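Local coordinates for fatty acid amide hydrolase (Candida albicans, PDB 6KVR), which probably hydrolyses monocarboxylic acid amides to the monocarboxylate and ammonium, as a member of the amidase signature family, at residues Glu368-Ala373 / Lys560-Leu565; Gly340-Ala345 / Val460-Ser465; Arg360-Thr365 / Phe497-Phe502; Ser335-Gly340 / Val555-Lys560. All blocks are in the same frame, centred on the assembly; numbering follows the deposited sequence.

The four contacts lie on one side of the chain's centre and away from the predicted catalytic residues, including Lys-158, Ser-233 and Ser-257. Contact 2 joins two parallel strands of the central mixed sheet. Contact 1 packs helix 357-372 against helix 552-565; its centre is about 11 Å from that of contact 2. Contact 3 uses helix 357-372 again, nearer its start, with its centre about 12 Å from that of contact 1. Contact 4 uses helix 552-565 and shares Lys-560 with contact 1; their centres are about 10 Å apart. Phe-462 of contact 2 touches Ala-558 of contact 4. Phe-497 of contact 3 touches both Ile-562 and Leu-464. Contacts 3 and 4 do not touch.

Contact 1 (Glu368-Ala373 / Lys560-Leu565); sequences EKLKGA and KAIVDL
Leu-565 carries most of this contact, pressing both methyls against Lys-369, Leu-370 and Ala-373. Two helices of the amidase fold meet here, 357-372 and 552-565. Their local axes run at 101° to each other and come no nearer than 10.9 Å. Side chains therefore bridge the gap.

The tight part is apolar. Leu-565 has CG anti to the backbone N (chi1 169°), which sends the fork toward the other helix. Its CD2 lies 3.8 Å from Leu-370 CD2. The same methyl also reaches the backbone, 3.8 Å from Lys-369 O. The other branch, CD1, is 3.8 Å from Ala-373 CB, just past the end of helix 357-372. Deeper in, Leu-370 CD2 is 4.1 Å from Ile-562 CG1. Leu-370 and Ile-562 are both buried. Leu-370 also meets Leu-464 of the central sheet, and Ile-562 meets the ring of Phe-497.

The solvent side is looser. Lys-369 slides past Leu-565 in the opposite direction. Its CG touches Leu-565 CD2 at 3.8 Å, and bends at chi2 and chi4 fold the chain over the leucine. The ammonium ends 4.0 Å from Leu-565 O, measured from Lys-369 NZ. The carbonyl end of helix 552-565 may attract it weakly. Elsewhere on the first helix, Lys-371 NZ pairs with Glu-368 OE1 at 2.8 Å in an exposed salt bridge.

The chemistry implies that the two helices are held here by apolar packing, with charged groups kept to the outer surface.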
# COMPACT_ATOMS: atom_id res chain seq x y z
N GLU A 368 -21.96 -25.03 14.90
CA GLU A 368 -23.12 -25.30 15.75
C GLU A 368 -22.96 -24.65 17.12
O GLU A 368 -23.91 -24.11 17.68
CB GLU A 368 -23.34 -26.81 15.85
CG GLU A 368 -23.89 -27.42 14.54
CD GLU A 368 -25.29 -26.89 14.17
OE1 GLU A 368 -25.49 -26.42 13.03
OE2 GLU A 368 -26.20 -26.96 15.03
N LYS A 369 -21.73 -24.65 17.64
CA LYS A 369 -21.45 -23.94 18.88
C LYS A 369 -21.70 -22.43 18.75
O LYS A 369 -22.22 -21.79 19.67
CB LYS A 369 -20.01 -24.22 19.25
CG LYS A 369 -19.72 -24.09 20.71
CD LYS A 369 -20.02 -25.40 21.46
CE LYS A 369 -19.88 -25.25 22.97
NZ LYS A 369 -20.75 -24.12 23.46
N LEU A 370 -21.33 -21.84 17.61
CA LEU A 370 -21.59 -20.42 17.39
C LEU A 370 -23.08 -20.14 17.27
O LEU A 370 -23.58 -19.16 17.83
CB LEU A 370 -20.88 -19.94 16.11
CG LEU A 370 -19.36 -19.80 16.10
CD1 LEU A 370 -18.92 -19.42 14.69
CD2 LEU A 370 -18.92 -18.75 17.14
N LYS A 371 -23.78 -20.96 16.49
CA LYS A 371 -25.22 -20.83 16.37
C LYS A 371 -25.88 -20.91 17.74
O LYS A 371 -26.76 -20.10 18.07
CB LYS A 371 -25.74 -21.91 15.44
CG LYS A 371 -26.74 -21.46 14.43
CD LYS A 371 -27.12 -22.61 13.52
CE LYS A 371 -25.95 -23.01 12.66
NZ LYS A 371 -26.28 -24.08 11.68
N GLY A 372 -25.44 -21.86 18.56
CA GLY A 372 -26.01 -22.02 19.89
C GLY A 372 -25.78 -20.83 20.79
O GLY A 372 -26.59 -20.55 21.67
N ALA A 373 -24.67 -20.12 20.60
CA ALA A 373 -24.43 -18.93 21.41
C ALA A 373 -25.09 -17.68 20.84
O ALA A 373 -24.89 -16.59 21.38
CB ALA A 373 -22.93 -18.71 21.59
N LYS A 560 -10.80 -14.00 20.38
CA LYS A 560 -10.74 -14.23 21.81
C LYS A 560 -12.08 -14.72 22.35
O LYS A 560 -12.13 -15.65 23.16
CB LYS A 560 -10.31 -12.94 22.51
CG LYS A 560 -9.91 -13.10 23.96
CD LYS A 560 -9.87 -11.73 24.63
CE LYS A 560 -9.18 -10.67 23.75
NZ LYS A 560 -7.67 -10.70 23.82
N ALA A 561 -13.19 -14.13 21.88
CA ALA A 561 -14.51 -14.62 22.25
C ALA A 561 -14.72 -16.07 21.82
O ALA A 561 -15.27 -16.88 22.58
CB ALA A 561 -15.59 -13.73 21.63
N ILE A 562 -14.29 -16.41 20.60
CA ILE A 562 -14.58 -17.73 20.04
C ILE A 562 -13.78 -18.81 20.76
O ILE A 562 -14.30 -19.90 21.05
CB ILE A 562 -14.30 -17.74 18.52
CG1 ILE A 562 -15.33 -16.89 17.77
CG2 ILE A 562 -14.31 -19.16 17.98
CD1 ILE A 562 -15.21 -16.96 16.26
N VAL A 563 -12.51 -18.54 21.04
CA VAL A 563 -11.67 -19.51 21.75
C VAL A 563 -12.20 -19.73 23.17
O VAL A 563 -12.09 -20.83 23.72
CB VAL A 563 -10.21 -19.02 21.75
CG1 VAL A 563 -9.40 -19.71 22.82
CG2 VAL A 563 -9.57 -19.23 20.36
N ASP A 564 -12.79 -18.69 23.76
CA ASP A 564 -13.39 -18.85 25.09
C ASP A 564 -14.70 -19.62 25.00
O ASP A 564 -14.95 -20.52 25.80
CB ASP A 564 -13.58 -17.49 25.75
CG ASP A 564 -12.26 -16.90 26.24
OD1 ASP A 564 -11.21 -17.57 26.09
OD2 ASP A 564 -12.26 -15.76 26.76
N LEU A 565 -15.53 -19.31 24.00
CA LEU A 565 -16.73 -20.11 23.76
C LEU A 565 -16.39 -21.59 23.60
O LEU A 565 -17.14 -22.46 24.08
CB LEU A 565 -17.45 -19.61 22.52
CG LEU A 565 -18.55 -20.55 22.04
CD1 LEU A 565 -19.82 -20.41 22.90
CD2 LEU A 565 -18.84 -20.39 20.55

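Contact 2 (Gly340-Ala345 / Val460-Ser465); sequences GDLTVA and VDFILS
Asp-461 turns its carboxylate to Thr-343 because CG lies beside its own backbone N (chi1 -62°). Thr-343 has the matching torsion for OG1 (chi1 -58°), which points the hydroxyl to the same side as that carboxylate. The two residues stand where a parallel strand pair begins, 343-346 beside 462-466, within the mixed central sheet of the amidase fold. Strands 376-379 and 540-546 flank the pair.

Asp-461 OD2 takes the backbone N of Thr-343 at 2.9 Å with its anti lone pair. A water also donates to Asp-461 OD2. That water donates to Asp-341 O and accepts from Thr-343 OG1 as well, so it ties the approach to both strands together. Thr-343 O is shared by two amides. Asp-461 N reaches it at 3.0 Å, and Phe-462 N gives a weak bond at 3.3 Å. Further on the pairing is regular: Ala-345 N binds Phe-462 O at 2.9 Å, and Leu-464 N binds Ala-345 O at 2.8 Å.

The faces differ. Ala-345 and Ile-463 point to the side covered by helix 434-457, where Ala-345 CB sits 3.9 Å from Val-460 CG1. Val-344 and Phe-462 point to the other side, and Phe-462 packs against helix 552-565. There Val-344 CG1 lies 3.8 Å from Leu-464 CB. Leu-342 approaches the Phe-462 ring at its edge, in the ring plane, with Leu-342 CD2 3.5 Å from Phe-462 CE2.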
# COMPACT_ATOMS: atom_id res chain seq x y z
N GLY A 340 -23.28 -13.38 20.38
CA GLY A 340 -24.58 -13.03 19.83
C GLY A 340 -24.60 -11.75 19.03
O GLY A 340 -25.61 -11.47 18.37
N ASP A 341 -23.52 -10.98 19.05
CA ASP A 341 -23.41 -9.77 18.25
C ASP A 341 -22.76 -10.01 16.88
O ASP A 341 -22.74 -9.08 16.07
CB ASP A 341 -22.61 -8.71 19.01
CG ASP A 341 -23.36 -8.15 20.21
OD1 ASP A 341 -22.71 -7.86 21.25
OD2 ASP A 341 -24.60 -7.99 20.13
N LEU A 342 -22.26 -11.22 16.60
CA LEU A 342 -21.44 -11.49 15.42
C LEU A 342 -22.26 -12.07 14.28
O LEU A 342 -23.14 -12.90 14.49
CB LEU A 342 -20.29 -12.45 15.76
CG LEU A 342 -19.32 -12.08 16.88
CD1 LEU A 342 -18.62 -13.30 17.43
CD2 LEU A 342 -18.29 -11.08 16.41
N THR A 343 -21.93 -11.66 13.05
CA THR A 343 -22.41 -12.31 11.84
C THR A 343 -21.22 -12.98 11.17
O THR A 343 -20.22 -12.33 10.87
CB THR A 343 -23.08 -11.31 10.90
OG1 THR A 343 -24.17 -10.68 11.58
CG2 THR A 343 -23.60 -12.00 9.64
N VAL A 344 -21.30 -14.30 10.96
CA VAL A 344 -20.17 -15.08 10.46
C VAL A 344 -20.59 -15.82 9.19
O VAL A 344 -21.54 -16.61 9.22
CB VAL A 344 -19.66 -16.07 11.52
CG1 VAL A 344 -18.38 -16.73 11.03
CG2 VAL A 344 -19.40 -15.37 12.84
N ALA A 345 -19.89 -15.56 8.09
CA ALA A 345 -20.05 -16.34 6.88
C ALA A 345 -19.13 -17.55 6.91
O ALA A 345 -17.97 -17.46 7.33
CB ALA A 345 -19.76 -15.47 5.65
N VAL A 460 -21.61 -8.55 7.15
CA VAL A 460 -20.82 -9.69 7.64
C VAL A 460 -19.63 -9.17 8.43
O VAL A 460 -18.89 -8.30 7.95
CB VAL A 460 -20.35 -10.56 6.46
CG1 VAL A 460 -19.54 -11.76 6.98
CG2 VAL A 460 -21.53 -11.02 5.63
N ASP A 461 -19.41 -9.72 9.62
CA ASP A 461 -18.23 -9.36 10.40
C ASP A 461 -17.00 -10.20 10.03
O ASP A 461 -15.90 -9.65 9.91
CB ASP A 461 -18.50 -9.51 11.90
CG ASP A 461 -19.60 -8.59 12.40
OD1 ASP A 461 -19.38 -7.37 12.45
OD2 ASP A 461 -20.69 -9.09 12.77
N PHE A 462 -17.15 -11.52 9.89
CA PHE A 462 -15.99 -12.39 9.67
C PHE A 462 -16.35 -13.56 8.77
O PHE A 462 -17.52 -13.92 8.62
CB PHE A 462 -15.43 -12.94 10.98
CG PHE A 462 -15.14 -11.88 12.00
CD1 PHE A 462 -14.00 -11.10 11.89
CD2 PHE A 462 -16.02 -11.64 13.04
CE1 PHE A 462 -13.73 -10.09 12.81
CE2 PHE A 462 -15.76 -10.63 13.97
CZ PHE A 462 -14.61 -9.86 13.85
N ILE A 463 -15.32 -14.14 8.16
CA ILE A 463 -15.46 -15.34 7.35
C ILE A 463 -14.70 -16.46 8.04
O ILE A 463 -13.53 -16.29 8.42
CB ILE A 463 -14.98 -15.10 5.91
CG1 ILE A 463 -15.74 -13.92 5.30
CG2 ILE A 463 -15.19 -16.33 5.03
CD1 ILE A 463 -15.31 -13.54 3.91
N LEU A 464 -15.37 -17.58 8.27
CA LEU A 464 -14.80 -18.75 8.91
C LEU A 464 -14.61 -19.82 7.85
O LEU A 464 -15.52 -20.05 7.04
CB LEU A 464 -15.70 -19.26 10.03
CG LEU A 464 -15.28 -20.52 10.80
CD1 LEU A 464 -13.96 -20.31 11.51
CD2 LEU A 464 -16.36 -20.95 11.81
N SER A 465 -13.44 -20.44 7.83
CA SER A 465 -13.11 -21.33 6.72
C SER A 465 -12.02 -22.29 7.17
O SER A 465 -11.32 -22.03 8.16
CB SER A 465 -12.66 -20.52 5.49
OG SER A 465 -11.38 -19.97 5.74
O HOH W 1 -23.20 -8.40 13.57

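Contact 3 (Arg360-Thr365 / Phe497-Phe502); sequences RRALNT and FQTGIF
Ala-362 and Ile-501 are nearest in backbone, CA to CA 6.3 Å, where helix 357-372 passes the corner that the chain turns at Gly-500. Gly-500 has a positive phi. An ST turn spans this corner: Thr-499 OG1 accepts from Ile-501 N at 3.1 Å. The same oxygen is hydrogen-bonded to Val-541 O. Strand 540-546, a member of the central mixed sheet of the amidase fold, thus helps to hold the turn.

Ile-501 is the main side chain. Its CD1 rests against the helix backbone, 3.7 Å from Ala-362 CA. It also meets the side chain there, with Ile-501 CD1 3.8 Å from Ala-362 CB. One turn on, Thr-365 CB lies 3.9 Å from Ile-501 CD1. The small alanine lets the isoleucine come this close. Ala-362 also touches Val-541.

The other branch of Ile-501 faces Arg-361. Ile-501 CG2 is 3.6 Å from Arg-361 NH1 and approaches the guanidinium obliquely. Arg-361 is extended until chi3 (60°), where a bend swings the guanidinium toward the corner. Asp-508 holds it by a salt bridge to NH2. That nitrogen also donates to Phe-502 O at 3.1 Å; the oxygen lies in the guanidinium plane, whereas NH2 is tilted 33° from the carbonyl plane of Phe-502.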
# COMPACT_ATOMS: atom_id res chain seq x y z
N ARG A 360 -14.01 -31.26 8.07
CA ARG A 360 -15.46 -31.12 7.96
C ARG A 360 -16.11 -31.20 9.33
O ARG A 360 -16.95 -30.36 9.68
CB ARG A 360 -16.02 -32.18 7.02
CG ARG A 360 -17.55 -32.10 6.84
CD ARG A 360 -18.04 -33.09 5.79
NE ARG A 360 -17.63 -34.44 6.13
CZ ARG A 360 -17.66 -35.45 5.27
NH1 ARG A 360 -18.09 -35.29 4.03
NH2 ARG A 360 -17.27 -36.66 5.68
N ARG A 361 -15.72 -32.19 10.14
CA ARG A 361 -16.34 -32.37 11.45
C ARG A 361 -16.07 -31.18 12.35
O ARG A 361 -16.99 -30.62 12.96
CB ARG A 361 -15.85 -33.66 12.10
CG ARG A 361 -16.38 -33.88 13.51
CD ARG A 361 -16.10 -35.27 14.08
NE ARG A 361 -14.67 -35.56 14.16
CZ ARG A 361 -13.90 -35.25 15.19
NH1 ARG A 361 -14.39 -34.66 16.27
NH2 ARG A 361 -12.60 -35.54 15.14
N ALA A 362 -14.80 -30.75 12.44
CA ALA A 362 -14.46 -29.64 13.33
C ALA A 362 -15.15 -28.35 12.90
O ALA A 362 -15.65 -27.59 13.74
CB ALA A 362 -12.95 -29.47 13.40
N LEU A 363 -15.16 -28.06 11.60
CA LEU A 363 -15.89 -26.90 11.12
C LEU A 363 -17.37 -26.98 11.52
O LEU A 363 -17.93 -26.03 12.08
CB LEU A 363 -15.74 -26.80 9.60
CG LEU A 363 -16.35 -25.55 8.96
CD1 LEU A 363 -15.95 -24.30 9.73
CD2 LEU A 363 -15.92 -25.47 7.49
N ASN A 364 -18.00 -28.13 11.28
CA ASN A 364 -19.41 -28.29 11.63
C ASN A 364 -19.65 -28.12 13.13
O ASN A 364 -20.65 -27.52 13.54
CB ASN A 364 -19.91 -29.65 11.16
CG ASN A 364 -21.40 -29.79 11.32
OD1 ASN A 364 -22.16 -29.07 10.68
ND2 ASN A 364 -21.82 -30.70 12.18
N THR A 365 -18.75 -28.65 13.96
CA THR A 365 -18.93 -28.51 15.41
C THR A 365 -18.81 -27.05 15.83
O THR A 365 -19.55 -26.59 16.70
CB THR A 365 -17.91 -29.38 16.16
OG1 THR A 365 -18.13 -30.77 15.86
CG2 THR A 365 -18.03 -29.20 17.67
N PHE A 497 -6.70 -20.28 14.31
CA PHE A 497 -6.94 -20.58 15.72
C PHE A 497 -7.29 -22.05 15.93
O PHE A 497 -8.03 -22.64 15.13
CB PHE A 497 -8.06 -19.68 16.30
CG PHE A 497 -9.46 -20.02 15.81
CD1 PHE A 497 -9.97 -19.47 14.64
CD2 PHE A 497 -10.27 -20.89 16.55
CE1 PHE A 497 -11.26 -19.78 14.21
CE2 PHE A 497 -11.54 -21.21 16.12
CZ PHE A 497 -12.05 -20.65 14.95
N GLN A 498 -6.77 -22.64 17.00
CA GLN A 498 -7.13 -24.02 17.37
C GLN A 498 -8.59 -24.11 17.81
O GLN A 498 -9.09 -23.25 18.55
CB GLN A 498 -6.23 -24.53 18.49
CG GLN A 498 -4.83 -24.86 18.05
CD GLN A 498 -4.81 -25.78 16.84
OE1 GLN A 498 -5.51 -26.79 16.80
NE2 GLN A 498 -3.99 -25.43 15.85
N THR A 499 -9.27 -25.15 17.36
CA THR A 499 -10.65 -25.40 17.75
C THR A 499 -10.78 -26.22 19.03
O THR A 499 -11.87 -26.26 19.61
CB THR A 499 -11.40 -26.13 16.63
OG1 THR A 499 -10.82 -27.43 16.45
CG2 THR A 499 -11.29 -25.36 15.34
N GLY A 500 -9.71 -26.85 19.50
CA GLY A 500 -9.79 -27.82 20.58
C GLY A 500 -10.19 -29.20 20.14
O GLY A 500 -10.33 -30.10 20.99
N ILE A 501 -10.39 -29.41 18.84
CA ILE A 501 -10.73 -30.70 18.27
C ILE A 501 -9.48 -31.33 17.68
O ILE A 501 -8.60 -30.63 17.16
CB ILE A 501 -11.84 -30.55 17.21
CG1 ILE A 501 -13.13 -30.12 17.92
CG2 ILE A 501 -12.06 -31.87 16.46
CD1 ILE A 501 -14.13 -29.47 17.03
N PHE A 502 -9.39 -32.66 17.79
CA PHE A 502 -8.28 -33.43 17.25
C PHE A 502 -8.85 -34.53 16.38
O PHE A 502 -9.96 -35.02 16.63
CB PHE A 502 -7.41 -34.00 18.37
CG PHE A 502 -6.77 -32.94 19.23
CD1 PHE A 502 -7.53 -32.20 20.14
CD2 PHE A 502 -5.42 -32.63 19.09
CE1 PHE A 502 -6.96 -31.20 20.91
CE2 PHE A 502 -4.83 -31.63 19.87
CZ PHE A 502 -5.61 -30.91 20.78

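Contact 4 (Ser335-Gly340 / Val555-Lys560); sequences STPKIG and VLAAGK
Thr-336 straddles the surface of helix 552-565, one branch on Ala-557 and the other on Lys-560. Its first torsion (chi1 -59°) separates the two. CG2 is set anti to the backbone N and lies 3.6 Å from Ala-557 O. OG1 is turned to the lysine chain, with Thr-336 OG1 3.5 Å from Lys-560 CD.

The two side chains cross at about a right angle. Lys-560 leaves the helix extended and then bends twice, at chi3 (-44°) and chi4 (-82°). The bends lay its methylenes beside the threonine hydroxyl and carry NZ on to Asp-304, its salt-bridge partner. Asp-304 belongs to helix 303-317, so the lysine links two helices while the threonine lies against its chain.

The segment 335-340 is part of the loop that joins helix 303-317 to strand 343-346 of the central sheet in the amidase fold. It runs across helix 552-565 at the small residues Ala-557 and Ala-558, and Thr-336 CA comes within 4.9 Å of Ala-557 CA.

Pro-337 lays its CD-CG edge on the helix. Pro-337 CD is 3.6 Å from Ala-557 O, and CG faces the next residue, with Pro-337 CG 4.2 Å from Ala-558 CB. The methyl of Ala-557 faces two groups of the loop: Ala-557 CB is 3.8 Å from Ser-335 O and 4.0 Å from Pro-337 CD.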
# COMPACT_ATOMS: atom_id res chain seq x y z
N SER A 335 -13.11 -3.72 22.33
CA SER A 335 -13.63 -4.61 23.36
C SER A 335 -13.95 -5.97 22.78
O SER A 335 -14.25 -6.11 21.59
CB SER A 335 -14.88 -4.03 24.03
OG SER A 335 -15.70 -3.36 23.08
N THR A 336 -13.89 -6.99 23.62
CA THR A 336 -14.25 -8.33 23.18
C THR A 336 -15.76 -8.40 22.97
O THR A 336 -16.52 -8.10 23.89
CB THR A 336 -13.79 -9.36 24.19
OG1 THR A 336 -12.37 -9.25 24.34
CG2 THR A 336 -14.15 -10.75 23.74
N PRO A 337 -16.23 -8.79 21.78
CA PRO A 337 -17.66 -8.78 21.52
C PRO A 337 -18.34 -10.01 22.09
O PRO A 337 -17.70 -11.01 22.42
CB PRO A 337 -17.72 -8.78 19.99
CG PRO A 337 -16.53 -9.64 19.63
CD PRO A 337 -15.46 -9.24 20.61
N LYS A 338 -19.67 -9.92 22.20
CA LYS A 338 -20.49 -11.07 22.55
C LYS A 338 -20.77 -11.87 21.29
O LYS A 338 -21.01 -11.31 20.23
CB LYS A 338 -21.80 -10.62 23.19
CG LYS A 338 -21.67 -9.47 24.18
CD LYS A 338 -22.99 -9.17 24.87
CE LYS A 338 -23.06 -7.72 25.32
NZ LYS A 338 -24.28 -7.45 26.14
N ILE A 339 -20.71 -13.20 21.42
CA ILE A 339 -20.94 -14.08 20.27
C ILE A 339 -22.26 -13.73 19.59
O ILE A 339 -22.37 -13.76 18.36
CB ILE A 339 -20.91 -15.56 20.69
CG1 ILE A 339 -19.54 -15.91 21.27
CG2 ILE A 339 -21.20 -16.44 19.49
CD1 ILE A 339 -18.42 -15.93 20.24
N GLY A 340 -23.28 -13.38 20.38
CA GLY A 340 -24.58 -13.03 19.83
C GLY A 340 -24.60 -11.75 19.03
O GLY A 340 -25.61 -11.47 18.37
N VAL A 555 -10.53 -8.76 14.49
CA VAL A 555 -10.30 -10.18 14.26
C VAL A 555 -9.85 -10.84 15.55
O VAL A 555 -10.40 -11.86 15.97
CB VAL A 555 -9.28 -10.41 13.13
CG1 VAL A 555 -8.87 -11.88 13.10
CG2 VAL A 555 -9.84 -9.97 11.76
N LEU A 556 -8.84 -10.26 16.21
CA LEU A 556 -8.31 -10.84 17.44
C LEU A 556 -9.33 -10.78 18.57
O LEU A 556 -9.42 -11.70 19.38
CB LEU A 556 -7.02 -10.13 17.85
CG LEU A 556 -5.84 -10.40 16.91
CD1 LEU A 556 -4.48 -9.94 17.48
CD2 LEU A 556 -5.80 -11.87 16.55
N ALA A 557 -10.09 -9.68 18.64
CA ALA A 557 -11.09 -9.55 19.70
C ALA A 557 -12.14 -10.64 19.59
O ALA A 557 -12.50 -11.28 20.58
CB ALA A 557 -11.73 -8.16 19.65
N ALA A 558 -12.65 -10.86 18.37
CA ALA A 558 -13.62 -11.92 18.15
C ALA A 558 -12.97 -13.29 18.28
O ALA A 558 -13.58 -14.24 18.79
CB ALA A 558 -14.27 -11.78 16.79
N GLY A 559 -11.72 -13.43 17.82
CA GLY A 559 -11.01 -14.67 18.05
C GLY A 559 -10.96 -15.01 19.53
O GLY A 559 -11.10 -16.18 19.91
N LYS A 560 -10.80 -14.00 20.38
CA LYS A 560 -10.74 -14.23 21.81
C LYS A 560 -12.08 -14.72 22.35
O LYS A 560 -12.13 -15.65 23.16
CB LYS A 560 -10.31 -12.94 22.51
CG LYS A 560 -9.91 -13.10 23.96
CD LYS A 560 -9.87 -11.73 24.63
CE LYS A 560 -9.18 -10.67 23.75
NZ LYS A 560 -7.67 -10.70 23.82